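Local atomic coordinates of adenosine monophosphate-protein transferase (Pyrococcus horikoshii, PDB entry 2D16), a protein that is of unproven function but probably handles adenosine or an adenosine nucleotide, perhaps as a nucleotidyl or phosphoryl transferase. Residues A[19-24]-A[107-112]; A[26-31]-A[100-105]; A[61-66]-A[86-91]. One frame throughout, in Å; residues are numbered along the deposited sequence.

Interactions 1 and 3 both involve the five-stranded antiparallel sheet. Interaction 1 pairs strand 16-22 with strand 105-112, the outermost on that side within this chain. Interaction 3 packs the start of helix 64-77 on strand 82-88, the other neighbour of strand 16-22. Their centres are about 16 Å apart and they do not touch. Interaction 2 ties helix 25-39, which follows strand 16-22, to the loop that leads into strand 105-112. It touches interaction 1, with centres about 10 Å apart. There Asn23 O lies 2.7 Å from Thr28 OG1, a probable hydrogen bond. A bound sodium ion lies about 6 Å from the side chain of Tyr109.

Interaction 1 of 3, residues A[19-24]-A[107-112]; sequences IGQGNF and MIYGAS
The hydroxyl of Tyr109 donates a hydrogen bond to the side-chain amide of Gln21, with OH 2.7 Å from OE1. The hydroxyl meets the carbonyl at 127° and is tilted from its plane. The two side chains lie side by side and point the same way. The amide stands almost perpendicular to the ring, with planes 89° apart. Gln21 CG is anti to the backbone N (chi1 -177°), and a bend at chi2 brings OE1 to the ring edge. Its NE2 is held separately by Gly80 O. Met107 SD sits 3.5 Å above the ring plane, over the centre of one face, a Met-aromatic contact. Ile19 CG2 adds an apolar touch at 3.9 Å from Tyr109 CD2. Without the ring and hydroxyl, as with an alanine at Tyr109, Gln21 OE1 would probably lose this donor and Met107 SD its aromatic partner.

The backbones run antiparallel. Gln21 and Met107 form a hydrogen-bonded pair: Gln21 N is 2.8 Å from Met107 O, and Met107 N is 3.2 Å from Gln21 O. At Gly20 the strands come close, with CA 4.0 Å from Ile108 CA and 3.3 Å from Met107 O. Ile19 O accepts from Tyr109 N, while Ile19 N donates to Gly110 O. Tyr109 and Gly110 thus both face Ile19, which is a classic beta bulge in an antiparallel sheet.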
loop_
_atom_site.group_PDB
_atom_site.type_symbol
_atom_site.label_atom_id
_atom_site.label_comp_id
_atom_site.label_asym_id
_atom_site.label_seq_id
_atom_site.Cartn_x
_atom_site.Cartn_y
_atom_site.Cartn_z
ATOM N N ILE A 19 -19.434 -42.270 19.669
ATOM C CA ILE A 19 -20.684 -42.758 20.240
ATOM C C ILE A 19 -21.038 -41.845 21.408
ATOM O O ILE A 19 -20.179 -41.527 22.226
ATOM C CB ILE A 19 -20.546 -44.200 20.785
ATOM C CG1 ILE A 19 -19.894 -45.112 19.741
ATOM C CG2 ILE A 19 -21.915 -44.733 21.185
ATOM C CD1 ILE A 19 -20.698 -45.284 18.474
ATOM N N GLY A 20 -22.298 -41.434 21.493
ATOM C CA GLY A 20 -22.694 -40.556 22.577
ATOM C C GLY A 20 -24.104 -40.788 23.075
ATOM O O GLY A 20 -24.843 -41.613 22.535
ATOM N N GLN A 21 -24.468 -40.058 24.123
ATOM C CA GLN A 21 -25.797 -40.154 24.717
ATOM C C GLN A 21 -26.420 -38.766 24.615
ATOM O O GLN A 21 -25.835 -37.773 25.067
ATOM C CB GLN A 21 -25.695 -40.586 26.186
ATOM C CG GLN A 21 -27.054 -40.792 26.878
ATOM C CD GLN A 21 -27.751 -42.091 26.475
ATOM O OE1 GLN A 21 -27.093 -43.087 26.164
ATOM N NE2 GLN A 21 -29.080 -42.080 26.460
ATOM N N GLY A 22 -27.603 -38.696 24.006
ATOM C CA GLY A 22 -28.266 -37.417 23.837
ATOM C C GLY A 22 -29.712 -37.375 24.291
ATOM O O GLY A 22 -30.120 -38.113 25.185
ATOM N N ASN A 23 -30.483 -36.499 23.655
ATOM C CA ASN A 23 -31.890 -36.312 23.976
ATOM C C ASN A 23 -32.607 -35.689 22.781
ATOM O O ASN A 23 -31.972 -35.064 21.930
ATOM C CB ASN A 23 -31.999 -35.399 25.207
ATOM C CG ASN A 23 -33.407 -34.902 25.460
ATOM O OD1 ASN A 23 -33.845 -33.913 24.869
ATOM N ND2 ASN A 23 -34.124 -35.581 26.346
ATOM N N PHE A 24 -33.924 -35.882 22.713
ATOM C CA PHE A 24 -34.741 -35.309 21.642
ATOM C C PHE A 24 -34.250 -35.763 20.266
ATOM O O PHE A 24 -33.979 -34.948 19.383
ATOM C CB PHE A 24 -34.701 -33.777 21.764
ATOM C CG PHE A 24 -35.802 -33.061 21.022
ATOM C CD1 PHE A 24 -36.904 -33.749 20.521
ATOM C CD2 PHE A 24 -35.743 -31.680 20.852
ATOM C CE1 PHE A 24 -37.930 -33.070 19.859
ATOM C CE2 PHE A 24 -36.765 -30.992 20.192
ATOM C CZ PHE A 24 -37.860 -31.692 19.695
ATOM N N MET A 107 -23.538 -36.630 26.912
ATOM C CA MET A 107 -22.138 -37.011 26.984
ATOM C C MET A 107 -21.679 -37.796 25.770
ATOM O O MET A 107 -22.484 -38.208 24.935
ATOM C CB MET A 107 -21.889 -37.833 28.257
ATOM C CG MET A 107 -22.739 -39.092 28.378
ATOM S SD MET A 107 -22.145 -40.476 27.395
ATOM C CE MET A 107 -20.702 -40.981 28.375
ATOM N N ILE A 108 -20.366 -37.970 25.672
ATOM C CA ILE A 108 -19.751 -38.724 24.587
ATOM C C ILE A 108 -19.003 -39.896 25.224
ATOM O O ILE A 108 -18.127 -39.696 26.068
ATOM C CB ILE A 108 -18.751 -37.857 23.793
ATOM C CG1 ILE A 108 -19.460 -36.622 23.219
ATOM C CG2 ILE A 108 -18.131 -38.689 22.664
ATOM C CD1 ILE A 108 -18.546 -35.684 22.451
ATOM N N TYR A 109 -19.362 -41.114 24.825
ATOM C CA TYR A 109 -18.747 -42.334 25.350
ATOM C C TYR A 109 -17.285 -42.500 24.926
ATOM O O TYR A 109 -16.433 -42.900 25.724
ATOM C CB TYR A 109 -19.555 -43.558 24.893
ATOM C CG TYR A 109 -20.933 -43.657 25.518
ATOM C CD1 TYR A 109 -21.087 -44.044 26.849
ATOM C CD2 TYR A 109 -22.078 -43.355 24.781
ATOM C CE1 TYR A 109 -22.355 -44.128 27.439
ATOM C CE2 TYR A 109 -23.351 -43.435 25.360
ATOM C CZ TYR A 109 -23.480 -43.822 26.684
ATOM O OH TYR A 109 -24.732 -43.901 27.254
ATOM N N GLY A 110 -16.996 -42.193 23.668
ATOM C CA GLY A 110 -15.637 -42.327 23.176
ATOM C C GLY A 110 -15.552 -42.002 21.701
ATOM O O GLY A 110 -16.576 -41.816 21.049
ATOM N N ALA A 111 -14.335 -41.932 21.174
ATOM C CA ALA A 111 -14.138 -41.614 19.762
ATOM C C ALA A 111 -12.745 -42.006 19.291
ATOM O O ALA A 111 -11.759 -41.742 19.976
ATOM C CB ALA A 111 -14.349 -40.122 19.533
ATOM N N SER A 112 -12.667 -42.628 18.118
ATOM C CA SER A 112 -11.377 -43.017 17.554
ATOM C C SER A 112 -11.559 -43.817 16.277
ATOM O O SER A 112 -12.677 -43.975 15.781
ATOM C CB SER A 112 -10.565 -43.853 18.552
ATOM O OG SER A 112 -10.904 -45.226 18.484
#

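Interaction 2 of 3, residues A[26-31]-A[100-105]; sequences IFTVDD and KNHPAV
Phe27 meets His102 near the start of this helical segment, with ring atom CE2 4.3 Å from His102 CE1. The approach is at the edge of the imidazole. Phe27 also lies under its own helix neighbour: Asp31 CB sits 3.5 Å above one face of the phenyl ring, offset toward the rim.

One residue on, Thr28 faces the loop. Its CG2 touches His102 CE1 at 4.0 Å and also the methyl of Ala104. The hydroxyl OG1 lies close beside Ala104 CB, but its polar partners are Asn23 O and Phe24 O, just before the helix.

Asp31, a turn after Phe27, makes the polar link. His102 NE2 donates to Asp31 OD2 at 2.7 Å, with a bent N-H...O angle of 142°. OD2 is met on its anti lone pair, away from OD1. The carboxylate and imidazole planes are 67° apart, and OD2 is tilted out of the ring plane. Asp31 OD1 forms a salt bridge with Arg34.

With chi1 at -169°, the ring of His102 swings opposite its own N and reaches the helix. The other ring nitrogen, ND1, accepts from Ala104 N at 3.0 Å. Bonds at both nitrogens probably fix the ring's rotation. Pro103 CD lies above one ring face, toward its rim.

The arrangement is a His-carboxylate hydrogen bond that joins helix 25-39 to a type I beta turn, His102 to Val105, leading into strand 105-112.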
loop_
_atom_site.group_PDB
_atom_site.type_symbol
_atom_site.label_atom_id
_atom_site.label_comp_id
_atom_site.label_asym_id
_atom_site.label_seq_id
_atom_site.Cartn_x
_atom_site.Cartn_y
_atom_site.Cartn_z
ATOM N N ILE A 26 -35.468 -36.898 17.365
ATOM C CA ILE A 26 -35.946 -36.391 16.079
ATOM C C ILE A 26 -35.382 -35.029 15.702
ATOM O O ILE A 26 -35.190 -34.738 14.522
ATOM C CB ILE A 26 -37.495 -36.343 15.996
ATOM C CG1 ILE A 26 -38.070 -35.442 17.088
ATOM C CG2 ILE A 26 -38.055 -37.760 16.079
ATOM C CD1 ILE A 26 -39.579 -35.293 17.005
ATOM N N PHE A 27 -35.109 -34.194 16.698
ATOM C CA PHE A 27 -34.546 -32.876 16.444
ATOM C C PHE A 27 -33.030 -32.964 16.340
ATOM O O PHE A 27 -32.417 -32.470 15.395
ATOM C CB PHE A 27 -34.888 -31.925 17.591
ATOM C CG PHE A 27 -34.107 -30.638 17.561
ATOM C CD1 PHE A 27 -34.515 -29.575 16.757
ATOM C CD2 PHE A 27 -32.948 -30.497 18.320
ATOM C CE1 PHE A 27 -33.782 -28.389 16.709
ATOM C CE2 PHE A 27 -32.205 -29.315 18.279
ATOM C CZ PHE A 27 -32.621 -28.259 17.473
ATOM N N THR A 28 -32.438 -33.603 17.339
ATOM C CA THR A 28 -30.995 -33.729 17.438
ATOM C C THR A 28 -30.270 -34.444 16.309
ATOM O O THR A 28 -29.179 -34.023 15.925
ATOM C CB THR A 28 -30.635 -34.373 18.784
ATOM O OG1 THR A 28 -31.259 -33.615 19.827
ATOM C CG2 THR A 28 -29.127 -34.383 19.002
ATOM N N VAL A 29 -30.850 -35.509 15.767
ATOM C CA VAL A 29 -30.176 -36.219 14.684
ATOM C C VAL A 29 -29.852 -35.256 13.539
ATOM O O VAL A 29 -28.754 -35.291 12.979
ATOM C CB VAL A 29 -31.024 -37.414 14.159
ATOM C CG1 VAL A 29 -32.229 -36.917 13.372
ATOM C CG2 VAL A 29 -30.150 -38.331 13.307
ATOM N N ASP A 30 -30.795 -34.374 13.220
ATOM C CA ASP A 30 -30.609 -33.391 12.157
ATOM C C ASP A 30 -29.764 -32.199 12.608
ATOM O O ASP A 30 -28.855 -31.765 11.905
ATOM C CB ASP A 30 -31.963 -32.855 11.674
ATOM C CG ASP A 30 -32.648 -33.770 10.670
ATOM O OD1 ASP A 30 -32.168 -34.900 10.433
ATOM O OD2 ASP A 30 -33.685 -33.342 10.115
ATOM N N ASP A 31 -30.075 -31.664 13.784
ATOM C CA ASP A 31 -29.364 -30.496 14.286
ATOM C C ASP A 31 -27.885 -30.747 14.567
ATOM O O ASP A 31 -27.042 -29.884 14.312
ATOM C CB ASP A 31 -30.051 -29.965 15.543
ATOM C CG ASP A 31 -29.741 -28.507 15.791
ATOM O OD1 ASP A 31 -30.163 -27.668 14.966
ATOM O OD2 ASP A 31 -29.077 -28.194 16.801
ATOM N N LYS A 100 -19.841 -31.861 22.164
ATOM C CA LYS A 100 -20.036 -31.605 23.590
ATOM C C LYS A 100 -20.807 -30.306 23.820
ATOM O O LYS A 100 -21.542 -30.173 24.806
ATOM C CB LYS A 100 -18.682 -31.528 24.318
ATOM C CG LYS A 100 -17.977 -32.866 24.457
ATOM C CD LYS A 100 -16.625 -32.753 25.175
ATOM C CE LYS A 100 -15.641 -31.899 24.396
ATOM N NZ LYS A 100 -14.269 -31.923 24.993
ATOM N N ASN A 101 -20.649 -29.354 22.907
ATOM C CA ASN A 101 -21.317 -28.064 23.033
ATOM C C ASN A 101 -22.769 -28.066 22.566
ATOM O O ASN A 101 -23.479 -27.075 22.755
ATOM C CB ASN A 101 -20.541 -26.986 22.267
ATOM C CG ASN A 101 -19.144 -26.755 22.830
ATOM O OD1 ASN A 101 -18.922 -26.866 24.039
ATOM N ND2 ASN A 101 -18.201 -26.411 21.955
ATOM N N HIS A 102 -23.219 -29.160 21.959
ATOM C CA HIS A 102 -24.602 -29.203 21.487
ATOM C C HIS A 102 -25.548 -29.290 22.686
ATOM O O HIS A 102 -25.358 -30.115 23.580
ATOM C CB HIS A 102 -24.826 -30.379 20.545
ATOM C CG HIS A 102 -26.134 -30.319 19.824
ATOM N ND1 HIS A 102 -27.320 -30.726 20.397
ATOM C CD2 HIS A 102 -26.453 -29.843 18.597
ATOM C CE1 HIS A 102 -28.313 -30.504 19.555
ATOM N NE2 HIS A 102 -27.814 -29.967 18.455
ATOM N N PRO A 103 -26.591 -28.444 22.705
ATOM C CA PRO A 103 -27.565 -28.412 23.804
ATOM C C PRO A 103 -28.379 -29.671 24.091
ATOM O O PRO A 103 -28.986 -29.778 25.154
ATOM C CB PRO A 103 -28.444 -27.216 23.444
ATOM C CG PRO A 103 -28.458 -27.261 21.939
ATOM C CD PRO A 103 -26.996 -27.534 21.616
ATOM N N ALA A 104 -28.394 -30.624 23.163
ATOM C CA ALA A 104 -29.151 -31.856 23.373
ATOM C C ALA A 104 -28.239 -33.061 23.601
ATOM O O ALA A 104 -28.695 -34.205 23.627
ATOM C CB ALA A 104 -30.091 -32.110 22.185
ATOM N N VAL A 105 -26.946 -32.803 23.768
ATOM C CA VAL A 105 -25.996 -33.873 24.019
ATOM C C VAL A 105 -25.689 -33.934 25.507
ATOM O O VAL A 105 -25.398 -32.909 26.126
ATOM C CB VAL A 105 -24.684 -33.654 23.235
ATOM C CG1 VAL A 105 -23.596 -34.607 23.740
ATOM C CG2 VAL A 105 -24.936 -33.887 21.748
#

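Interaction 3 of 3, residues A[61-66]-A[86-91]; sequences GNDPEL and LMKNAY
Van der Waals packing of Leu66 on strand residues 86-88 makes up most of this contact. Leu66 CD1 lies 3.7 Å from the backbone carbonyl O of Leu86, and the same methyl reaches Met87 CA. It also meets the aliphatic part of Lys88, with CD1 4.0 Å from Lys88 CG. With chi1 at -64° the side chain leans to the strand; CD1 lies over its backbone, and CD2 makes an apolar contact with Leu86 CB at 4.2 Å. Leu86 is further covered by Leu69 and Asn73 of the same helix.

The polar link is indirect. One water donates to Asp63 OD2 at 2.8 Å and accepts from Lys88 NZ at 3.0 Å. Asp63 OD1 and Lys88 NZ are 4.3 Å apart, too far for a salt bridge, though their opposite charges probably still attract. Beyond CG the lysine chain is fully extended, and this carries its amine past Leu66 to the water.

A further bond stays within segment 61-66. Asp63 OD2 accepts from Leu66 N at 3.0 Å and 163°, on the anti side and 16° out of the carboxylate plane. OD2 thus serves both the backbone amide and the water, and this pair of bonds probably helps to fix the carboxylate.

Asp63 is the N-cap of helix 64-77. The arrangement is that of a helix packed on an antiparallel sheet, with an N-capped first turn lying against one strand.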
loop_
_atom_site.group_PDB
_atom_site.type_symbol
_atom_site.label_atom_id
_atom_site.label_comp_id
_atom_site.label_asym_id
_atom_site.label_seq_id
_atom_site.Cartn_x
_atom_site.Cartn_y
_atom_site.Cartn_z
ATOM N N GLY A 61 -27.006 -37.213 7.371
ATOM C CA GLY A 61 -25.596 -36.964 7.140
ATOM C C GLY A 61 -25.437 -36.490 5.711
ATOM O O GLY A 61 -26.399 -35.994 5.120
ATOM N N ASN A 62 -24.240 -36.635 5.148
ATOM C CA ASN A 62 -23.999 -36.203 3.773
ATOM C C ASN A 62 -23.189 -37.233 2.990
ATOM O O ASN A 62 -22.470 -36.890 2.047
ATOM C CB ASN A 62 -23.281 -34.852 3.760
ATOM C CG ASN A 62 -21.899 -34.923 4.377
ATOM O OD1 ASN A 62 -21.484 -35.969 4.875
ATOM N ND2 ASN A 62 -21.178 -33.808 4.345
ATOM N N ASP A 63 -23.310 -38.494 3.393
ATOM C CA ASP A 63 -22.610 -39.598 2.741
ATOM C C ASP A 63 -23.457 -40.863 2.859
ATOM O O ASP A 63 -23.654 -41.393 3.953
ATOM C CB ASP A 63 -21.247 -39.838 3.391
ATOM C CG ASP A 63 -20.414 -40.853 2.629
ATOM O OD1 ASP A 63 -19.884 -40.497 1.554
ATOM O OD2 ASP A 63 -20.302 -42.007 3.089
ATOM N N PRO A 64 -23.965 -41.369 1.725
ATOM C CA PRO A 64 -24.798 -42.575 1.704
ATOM C C PRO A 64 -24.243 -43.768 2.482
ATOM O O PRO A 64 -24.933 -44.335 3.328
ATOM C CB PRO A 64 -24.932 -42.870 0.210
ATOM C CG PRO A 64 -24.924 -41.497 -0.391
ATOM C CD PRO A 64 -23.790 -40.831 0.364
ATOM N N GLU A 65 -23.000 -44.141 2.196
ATOM C CA GLU A 65 -22.372 -45.281 2.856
ATOM C C GLU A 65 -22.238 -45.124 4.367
ATOM O O GLU A 65 -22.611 -46.022 5.121
ATOM C CB GLU A 65 -20.992 -45.551 2.250
ATOM C CG GLU A 65 -20.257 -46.717 2.895
ATOM C CD GLU A 65 -18.939 -47.031 2.212
ATOM O OE1 GLU A 65 -18.956 -47.342 1.002
ATOM O OE2 GLU A 65 -17.886 -46.969 2.885
ATOM N N LEU A 66 -21.693 -43.997 4.810
ATOM C CA LEU A 66 -21.520 -43.776 6.241
ATOM C C LEU A 66 -22.862 -43.656 6.948
ATOM O O LEU A 66 -22.978 -43.985 8.130
ATOM C CB LEU A 66 -20.657 -42.535 6.489
ATOM C CG LEU A 66 -19.220 -42.677 5.974
ATOM C CD1 LEU A 66 -18.442 -41.406 6.256
ATOM C CD2 LEU A 66 -18.546 -43.874 6.642
ATOM N N LEU A 86 -20.184 -41.685 12.208
ATOM C CA LEU A 86 -19.092 -42.302 11.461
ATOM C C LEU A 86 -18.681 -41.217 10.480
ATOM O O LEU A 86 -19.504 -40.731 9.708
ATOM C CB LEU A 86 -19.560 -43.561 10.719
ATOM C CG LEU A 86 -19.872 -44.781 11.593
ATOM C CD1 LEU A 86 -20.377 -45.921 10.725
ATOM C CD2 LEU A 86 -18.619 -45.205 12.351
ATOM N N MET A 87 -17.415 -40.821 10.519
ATOM C CA MET A 87 -16.953 -39.747 9.654
ATOM C C MET A 87 -15.563 -39.957 9.070
ATOM O O MET A 87 -14.792 -40.807 9.521
ATOM C CB MET A 87 -16.940 -38.434 10.440
ATOM C CG MET A 87 -15.885 -38.432 11.552
ATOM S SD MET A 87 -15.828 -36.911 12.532
ATOM C CE MET A 87 -14.203 -37.050 13.279
ATOM N N LYS A 88 -15.265 -39.155 8.054
ATOM C CA LYS A 88 -13.969 -39.155 7.396
ATOM C C LYS A 88 -13.693 -37.710 6.982
ATOM O O LYS A 88 -14.601 -36.873 6.991
ATOM C CB LYS A 88 -13.967 -40.090 6.181
ATOM C CG LYS A 88 -14.983 -39.758 5.107
ATOM C CD LYS A 88 -14.882 -40.766 3.962
ATOM C CE LYS A 88 -15.847 -40.438 2.832
ATOM N NZ LYS A 88 -15.712 -41.405 1.700
ATOM N N ASN A 89 -12.443 -37.418 6.633
ATOM C CA ASN A 89 -12.030 -36.073 6.239
ATOM C C ASN A 89 -12.091 -35.119 7.433
ATOM O O ASN A 89 -12.200 -33.901 7.275
ATOM C CB ASN A 89 -12.904 -35.542 5.096
ATOM C CG ASN A 89 -12.830 -36.410 3.854
ATOM O OD1 ASN A 89 -11.835 -37.095 3.623
ATOM N ND2 ASN A 89 -13.877 -36.372 3.041
ATOM N N ALA A 90 -12.013 -35.694 8.627
ATOM C CA ALA A 90 -12.040 -34.939 9.875
ATOM C C ALA A 90 -11.644 -35.910 10.977
ATOM O O ALA A 90 -11.838 -37.117 10.840
ATOM C CB ALA A 90 -13.439 -34.383 10.139
ATOM N N TYR A 91 -11.085 -35.380 12.060
ATOM C CA TYR A 91 -10.647 -36.194 13.187
ATOM C C TYR A 91 -11.424 -35.801 14.437
ATOM O O TYR A 91 -11.944 -34.691 14.523
ATOM C CB TYR A 91 -9.157 -35.976 13.442
ATOM C CG TYR A 91 -8.267 -36.323 12.269
ATOM C CD1 TYR A 91 -8.157 -37.638 11.817
ATOM C CD2 TYR A 91 -7.519 -35.337 11.622
ATOM C CE1 TYR A 91 -7.321 -37.967 10.751
ATOM C CE2 TYR A 91 -6.677 -35.658 10.553
ATOM C CZ TYR A 91 -6.585 -36.976 10.127
ATOM O OH TYR A 91 -5.745 -37.308 9.085
HETATM O O HOH W 1 -17.957 -43.286 2.138
#